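Local coordinates for FBP protein (Leishmania major, PDB 5OEZ) that probably hydrolyses fructose 1,6-bisphosphate to fructose 6-phosphate and phosphate, a step of gluconeogenesis, as a magnesium-dependent homotetramer of the class 1 FBPase family, at residues Gly95-Glu100 and Phe116-Asp121; Arg280-Ala285 and Gln309-Leu314. All coordinates share one frame; numbering follows the deposited sequence.

Contact 1 of 2, residues Gly95-Glu100 and Phe116-Asp121; sequences GSEEEE and FFDPLD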
loop_
_atom_site.group_PDB
_atom_site.type_symbol
_atom_site.label_atom_id
_atom_site.label_comp_id
_atom_site.label_asym_id
_atom_site.label_seq_id
_atom_site.Cartn_x
_atom_site.Cartn_y
_atom_site.Cartn_z
ATOM N N GLY C 95 -25.881 -14.394 11.997
ATOM C CA GLY C 95 -26.934 -13.396 11.933
ATOM C C GLY C 95 -26.377 -12.075 11.465
ATOM O O GLY C 95 -25.615 -11.437 12.175
ATOM N N SER C 96 -26.761 -11.668 10.264
ATOM C CA SER C 96 -26.432 -10.343 9.741
ATOM C C SER C 96 -27.585 -9.372 9.973
ATOM O O SER C 96 -28.714 -9.698 9.654
ATOM C CB SER C 96 -26.198 -10.446 8.245
ATOM O OG SER C 96 -25.862 -9.179 7.721
ATOM N N GLU C 97 -27.287 -8.171 10.473
ATOM C CA GLU C 97 -28.301 -7.145 10.722
ATOM C C GLU C 97 -29.178 -6.825 9.513
ATOM O O GLU C 97 -30.361 -6.533 9.682
ATOM C CB GLU C 97 -27.663 -5.839 11.196
ATOM C CG GLU C 97 -28.653 -4.867 11.821
ATOM C CD GLU C 97 -27.936 -3.649 12.426
ATOM O OE1 GLU C 97 -27.268 -2.940 11.678
ATOM O OE2 GLU C 97 -28.007 -3.364 13.651
ATOM N N GLU C 98 -28.604 -6.910 8.314
ATOM C CA GLU C 98 -29.306 -6.599 7.076
ATOM C C GLU C 98 -30.341 -7.650 6.655
ATOM O O GLU C 98 -31.271 -7.320 5.910
ATOM C CB GLU C 98 -28.312 -6.399 5.930
ATOM C CG GLU C 98 -27.153 -5.425 6.237
ATOM C CD GLU C 98 -26.405 -4.936 4.999
ATOM O OE1 GLU C 98 -26.556 -5.524 3.907
ATOM O OE2 GLU C 98 -25.648 -3.945 5.121
ATOM N N GLU C 99 -30.248 -8.865 7.196
ATOM C CA GLU C 99 -31.109 -9.973 6.787
ATOM C C GLU C 99 -32.194 -10.324 7.805
ATOM O O GLU C 99 -32.013 -10.195 9.015
ATOM C CB GLU C 99 -30.247 -11.183 6.523
ATOM C CG GLU C 99 -29.110 -10.856 5.577
ATOM C CD GLU C 99 -28.384 -12.074 5.056
ATOM O OE1 GLU C 99 -28.567 -13.180 5.603
ATOM O OE2 GLU C 99 -27.632 -11.914 4.080
ATOM N N GLU C 100 -33.332 -10.777 7.301
ATOM C CA GLU C 100 -34.460 -11.087 8.177
ATOM C C GLU C 100 -34.277 -12.378 8.993
ATOM O O GLU C 100 -34.764 -12.459 10.117
ATOM C CB GLU C 100 -35.797 -11.035 7.446
ATOM C CG GLU C 100 -36.989 -10.657 8.356
ATOM C CD GLU C 100 -36.909 -9.289 9.072
ATOM O OE1 GLU C 100 -35.927 -8.530 8.923
ATOM O OE2 GLU C 100 -37.859 -8.957 9.816
ATOM N N PHE C 116 -23.415 -12.586 15.582
ATOM C CA PHE C 116 -24.359 -11.598 15.126
ATOM C C PHE C 116 -23.546 -10.372 14.836
ATOM O O PHE C 116 -22.815 -9.910 15.708
ATOM C CB PHE C 116 -25.412 -11.347 16.205
ATOM C CG PHE C 116 -26.235 -12.554 16.471
ATOM C CD1 PHE C 116 -27.322 -12.841 15.669
ATOM C CD2 PHE C 116 -25.878 -13.446 17.467
ATOM C CE1 PHE C 116 -28.082 -13.982 15.878
ATOM C CE2 PHE C 116 -26.623 -14.593 17.681
ATOM C CZ PHE C 116 -27.725 -14.866 16.882
ATOM N N PHE C 117 -23.662 -9.855 13.617
ATOM C CA PHE C 117 -22.810 -8.765 13.206
ATOM C C PHE C 117 -23.541 -7.708 12.404
ATOM O O PHE C 117 -24.512 -7.992 11.729
ATOM C CB PHE C 117 -21.597 -9.314 12.429
ATOM C CG PHE C 117 -21.954 -9.988 11.134
ATOM C CD1 PHE C 117 -22.325 -11.328 11.098
ATOM C CD2 PHE C 117 -21.929 -9.277 9.947
ATOM C CE1 PHE C 117 -22.669 -11.936 9.896
ATOM C CE2 PHE C 117 -22.289 -9.879 8.750
ATOM C CZ PHE C 117 -22.670 -11.207 8.721
ATOM N N ASP C 118 -23.083 -6.468 12.552
ATOM C CA ASP C 118 -23.450 -5.375 11.680
ATOM C C ASP C 118 -22.240 -5.168 10.743
ATOM O O ASP C 118 -21.219 -4.632 11.165
ATOM C CB ASP C 118 -23.755 -4.129 12.515
ATOM C CG ASP C 118 -24.206 -2.937 11.670
ATOM O OD1 ASP C 118 -24.391 -3.066 10.439
ATOM O OD2 ASP C 118 -24.412 -1.850 12.259
ATOM N N PRO C 119 -22.347 -5.598 9.468
ATOM C CA PRO C 119 -21.156 -5.555 8.604
ATOM C C PRO C 119 -20.646 -4.148 8.292
ATOM O O PRO C 119 -19.442 -3.967 8.128
ATOM C CB PRO C 119 -21.614 -6.259 7.323
ATOM C CG PRO C 119 -23.091 -6.081 7.299
ATOM C CD PRO C 119 -23.539 -6.060 8.732
ATOM N N LEU C 120 -21.543 -3.173 8.221
ATOM C CA LEU C 120 -21.164 -1.798 7.938
ATOM C C LEU C 120 -22.176 -0.782 8.501
ATOM O O LEU C 120 -23.149 -0.454 7.856
ATOM C CB LEU C 120 -20.940 -1.619 6.422
ATOM C CG LEU C 120 -20.147 -0.385 6.010
ATOM C CD1 LEU C 120 -18.723 -0.432 6.545
ATOM C CD2 LEU C 120 -20.147 -0.310 4.496
ATOM N N ASP C 121 -21.909 -0.302 9.713
ATOM C CA ASP C 121 -22.647 0.795 10.330
ATOM C C ASP C 121 -22.242 2.148 9.724
ATOM O O ASP C 121 -21.055 2.439 9.557
ATOM C CB ASP C 121 -22.425 0.809 11.866
ATOM C CG ASP C 121 -22.579 2.201 12.490
ATOM O OD1 ASP C 121 -23.727 2.662 12.663
ATOM O OD2 ASP C 121 -21.542 2.833 12.817
#
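Glu-97 and Asp-118 each place their carboxylate-bearing arm trans to the backbone N (chi1 -165° and -178°). This brings the two acidic groups together beside the parallel pairing of the two segments. Glu-97 OE1 lies 3.1 Å from Asp-118 OD2 and equally near OD1, and the carboxylate planes are turned 54° apart. Arg-280 NH1 makes a salt bridge to Glu-97 OE2, while Glu-284 adds another acid close by. The backbones hold the pair in register. Phe-117 N donates to Gly-95 O (2.9 Å), and Glu-97 N bonds to Phe-117 O (3.1 Å). On one face of the sheet, the Phe-117 ring lies over Ser-96, whose CA makes a CH-pi contact 4.1 Å from the ring centroid. Ser-96 OG bonds to Asn-78 of helix 72-87. On the other face, Phe-116 CD1 packs 3.8 Å from Gly-95 CA. Past the strand, a type I turn from Ser-96 to Glu-99 carries Glu-98, whose OE2 reaches Pro-119 CG at 4.0 Å. Glu-97, Glu-98, Asp-118, Leu-120 and Asp-121 bind manganese in other crystals of this protein. In this apo form, the clustering of acidic side chains suits a site for divalent cations and is consistent with that manganese binding.

Contact 2 of 2, residues Arg280-Ala285 and Gln309-Leu314; sequences RLLYEA and QSITRL
Leu-314, Leu-281 and Leu-282 carry this contact between the first turn of helix 281-294 and the irregular segment 309-314. Leu-314 comes in at the end of that segment. Its CD1 meets Leu-282 CD1 at 3.9 Å, with the two side chains at about a right angle. The same methyl lies beside the Tyr-283 hydroxyl and 4.0 Å from Tyr-283 CZ. The Leu-314 side chain points away from its own N (chi1 174°), which directs the isobutyl group toward Tyr-283. The Leu-314 carbonyl is bound through a water. The water donates to Leu-314 O (2.7 Å) and accepts from Leu-282 N (3.1 Å), so it links a first-turn NH of the helix to the loop. Leu-282 spreads its two methyls between partners: CD1 goes to Leu-314, and CD2 packs on Ile-311 CG1 at 4.0 Å. Leu-281 covers the other end of the segment. Its CD2 lies 3.8 Å from Ile-311 CG1, and its CD1 touches the amide oxygen of Gln-309. Ile-311 CG1 thus sits against both leucines of the helix. Beyond the pair, Ile-157 of helix 150-158 touches Leu-282 and Ile-311, and Phe-116 packs on Leu-282 and Leu-314. Arg-280 is the N-cap residue, and its backbone O accepts from both Glu-284 N and Ala-285 N, where the helix opens with a wider pi-type turn. This is the apolar side of a helix start in the C-terminal part of the class 1 FBPase fold, and the same turn holds Glu-284, a manganese ligand in other crystals of this protein.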
loop_
_atom_site.group_PDB
_atom_site.type_symbol
_atom_site.label_atom_id
_atom_site.label_comp_id
_atom_site.label_asym_id
_atom_site.label_seq_id
_atom_site.Cartn_x
_atom_site.Cartn_y
_atom_site.Cartn_z
ATOM N N ARG C 280 -30.411 -1.819 17.482
ATOM C CA ARG C 280 -30.715 -3.231 17.618
ATOM C C ARG C 280 -29.853 -3.852 18.721
ATOM O O ARG C 280 -28.653 -3.612 18.766
ATOM C CB ARG C 280 -30.483 -3.948 16.293
ATOM C CG ARG C 280 -31.707 -3.897 15.414
ATOM C CD ARG C 280 -31.509 -4.476 14.010
ATOM N NE ARG C 280 -32.070 -3.601 12.915
ATOM C CZ ARG C 280 -31.537 -2.447 12.481
ATOM N NH1 ARG C 280 -30.430 -1.978 13.027
ATOM N NH2 ARG C 280 -32.111 -1.735 11.497
ATOM N N LEU C 281 -30.495 -4.600 19.610
ATOM C CA LEU C 281 -29.844 -5.230 20.760
ATOM C C LEU C 281 -28.742 -6.230 20.398
ATOM O O LEU C 281 -27.611 -6.082 20.839
ATOM C CB LEU C 281 -30.892 -5.944 21.614
ATOM C CG LEU C 281 -30.413 -6.630 22.886
ATOM C CD1 LEU C 281 -29.847 -5.615 23.851
ATOM C CD2 LEU C 281 -31.556 -7.375 23.523
ATOM N N LEU C 282 -29.071 -7.224 19.583
ATOM C CA LEU C 282 -28.128 -8.291 19.257
ATOM C C LEU C 282 -26.938 -7.855 18.415
ATOM O O LEU C 282 -25.803 -8.274 18.668
ATOM C CB LEU C 282 -28.821 -9.412 18.495
ATOM C CG LEU C 282 -29.500 -10.500 19.316
ATOM C CD1 LEU C 282 -30.024 -11.587 18.392
ATOM C CD2 LEU C 282 -28.577 -11.127 20.355
ATOM N N TYR C 283 -27.213 -7.039 17.407
ATOM C CA TYR C 283 -26.228 -6.711 16.400
ATOM C C TYR C 283 -25.298 -5.548 16.783
ATOM O O TYR C 283 -24.171 -5.500 16.300
ATOM C CB TYR C 283 -26.927 -6.396 15.083
ATOM C CG TYR C 283 -27.855 -7.484 14.606
ATOM C CD1 TYR C 283 -27.371 -8.608 13.933
ATOM C CD2 TYR C 283 -29.214 -7.383 14.798
ATOM C CE1 TYR C 283 -28.237 -9.600 13.484
ATOM C CE2 TYR C 283 -30.078 -8.367 14.355
ATOM C CZ TYR C 283 -29.582 -9.472 13.698
ATOM O OH TYR C 283 -30.451 -10.433 13.266
ATOM N N GLU C 284 -25.777 -4.623 17.625
ATOM C CA GLU C 284 -25.089 -3.358 17.933
ATOM C C GLU C 284 -24.994 -3.079 19.431
ATOM O O GLU C 284 -23.895 -2.941 19.956
ATOM C CB GLU C 284 -25.800 -2.166 17.264
ATOM C CG GLU C 284 -25.910 -2.269 15.746
ATOM C CD GLU C 284 -26.901 -1.286 15.125
ATOM O OE1 GLU C 284 -27.881 -0.867 15.785
ATOM O OE2 GLU C 284 -26.709 -0.937 13.940
ATOM N N ALA C 285 -26.133 -2.949 20.112
ATOM C CA ALA C 285 -26.121 -2.472 21.500
ATOM C C ALA C 285 -25.443 -3.438 22.496
ATOM O O ALA C 285 -24.622 -3.012 23.296
ATOM C CB ALA C 285 -27.533 -2.128 21.955
ATOM N N GLN C 309 -30.769 -7.558 29.605
ATOM C CA GLN C 309 -32.065 -7.654 28.910
ATOM C C GLN C 309 -32.246 -9.014 28.254
ATOM O O GLN C 309 -31.301 -9.568 27.691
ATOM C CB GLN C 309 -32.215 -6.574 27.848
ATOM C CG GLN C 309 -32.253 -5.158 28.404
ATOM C CD GLN C 309 -32.258 -4.104 27.305
ATOM O OE1 GLN C 309 -32.563 -4.395 26.144
ATOM N NE2 GLN C 309 -31.945 -2.860 27.669
ATOM N N SER C 310 -33.467 -9.539 28.326
ATOM C CA SER C 310 -33.817 -10.783 27.635
ATOM C C SER C 310 -33.972 -10.542 26.134
ATOM O O SER C 310 -34.480 -9.497 25.717
ATOM C CB SER C 310 -35.124 -11.361 28.180
ATOM O OG SER C 310 -34.992 -11.737 29.527
ATOM N N ILE C 311 -33.519 -11.504 25.340
ATOM C CA ILE C 311 -33.759 -11.504 23.912
ATOM C C ILE C 311 -35.072 -12.244 23.651
ATOM O O ILE C 311 -35.164 -13.459 23.831
ATOM C CB ILE C 311 -32.572 -12.118 23.123
ATOM C CG1 ILE C 311 -31.355 -11.193 23.200
ATOM C CG2 ILE C 311 -32.949 -12.350 21.662
ATOM C CD1 ILE C 311 -30.204 -11.743 24.010
ATOM N N THR C 312 -36.088 -11.486 23.263
ATOM C CA THR C 312 -37.387 -12.020 22.851
ATOM C C THR C 312 -37.460 -12.117 21.320
ATOM O O THR C 312 -38.218 -12.920 20.794
ATOM C CB THR C 312 -38.537 -11.110 23.373
ATOM O OG1 THR C 312 -38.544 -9.872 22.656
ATOM C CG2 THR C 312 -38.371 -10.784 24.868
ATOM N N ARG C 313 -36.673 -11.291 20.618
ATOM C CA ARG C 313 -36.817 -11.055 19.181
ATOM C C ARG C 313 -35.461 -10.820 18.521
ATOM O O ARG C 313 -34.644 -10.120 19.058
ATOM C CB ARG C 313 -37.722 -9.853 18.967
ATOM C CG ARG C 313 -39.170 -10.212 18.784
ATOM C CD ARG C 313 -39.912 -8.908 18.736
ATOM N NE ARG C 313 -39.712 -8.188 19.977
ATOM C CZ ARG C 313 -39.555 -6.875 20.112
ATOM N NH1 ARG C 313 -39.579 -6.031 19.072
ATOM N NH2 ARG C 313 -39.364 -6.399 21.326
ATOM N N LEU C 314 -35.225 -11.421 17.365
ATOM C CA LEU C 314 -33.967 -11.258 16.659
ATOM C C LEU C 314 -33.641 -9.786 16.349
ATOM O O LEU C 314 -32.482 -9.366 16.483
ATOM C CB LEU C 314 -34.011 -12.127 15.412
ATOM C CG LEU C 314 -32.923 -12.123 14.367
ATOM C CD1 LEU C 314 -31.641 -12.659 14.986
ATOM C CD2 LEU C 314 -33.333 -12.910 13.118
HETATM O O HOH W 1 -31.655 -7.126 17.800
#

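From the N terminus, the chain first reaches contact 1, where strands 91-96 and 113-121 pair and close a loop that includes the short strand 103-104. Contact 2 comes later. It closes a second loop, holding most of helix 281-294 and strand 298-300, against the segment that leads toward strand 317-323. The two loops follow in series and neither nests nor crosses. Their centres are 12 Å apart, yet the contacts touch. Gly-95 O packs against Tyr-283 CE1 at 3.5 Å, and Glu-100 O against Leu-314 CD2 at 3.4 Å. Together they join the large N-terminal sheet to the start of a C-terminal helix, with acids from both sides facing the metal site.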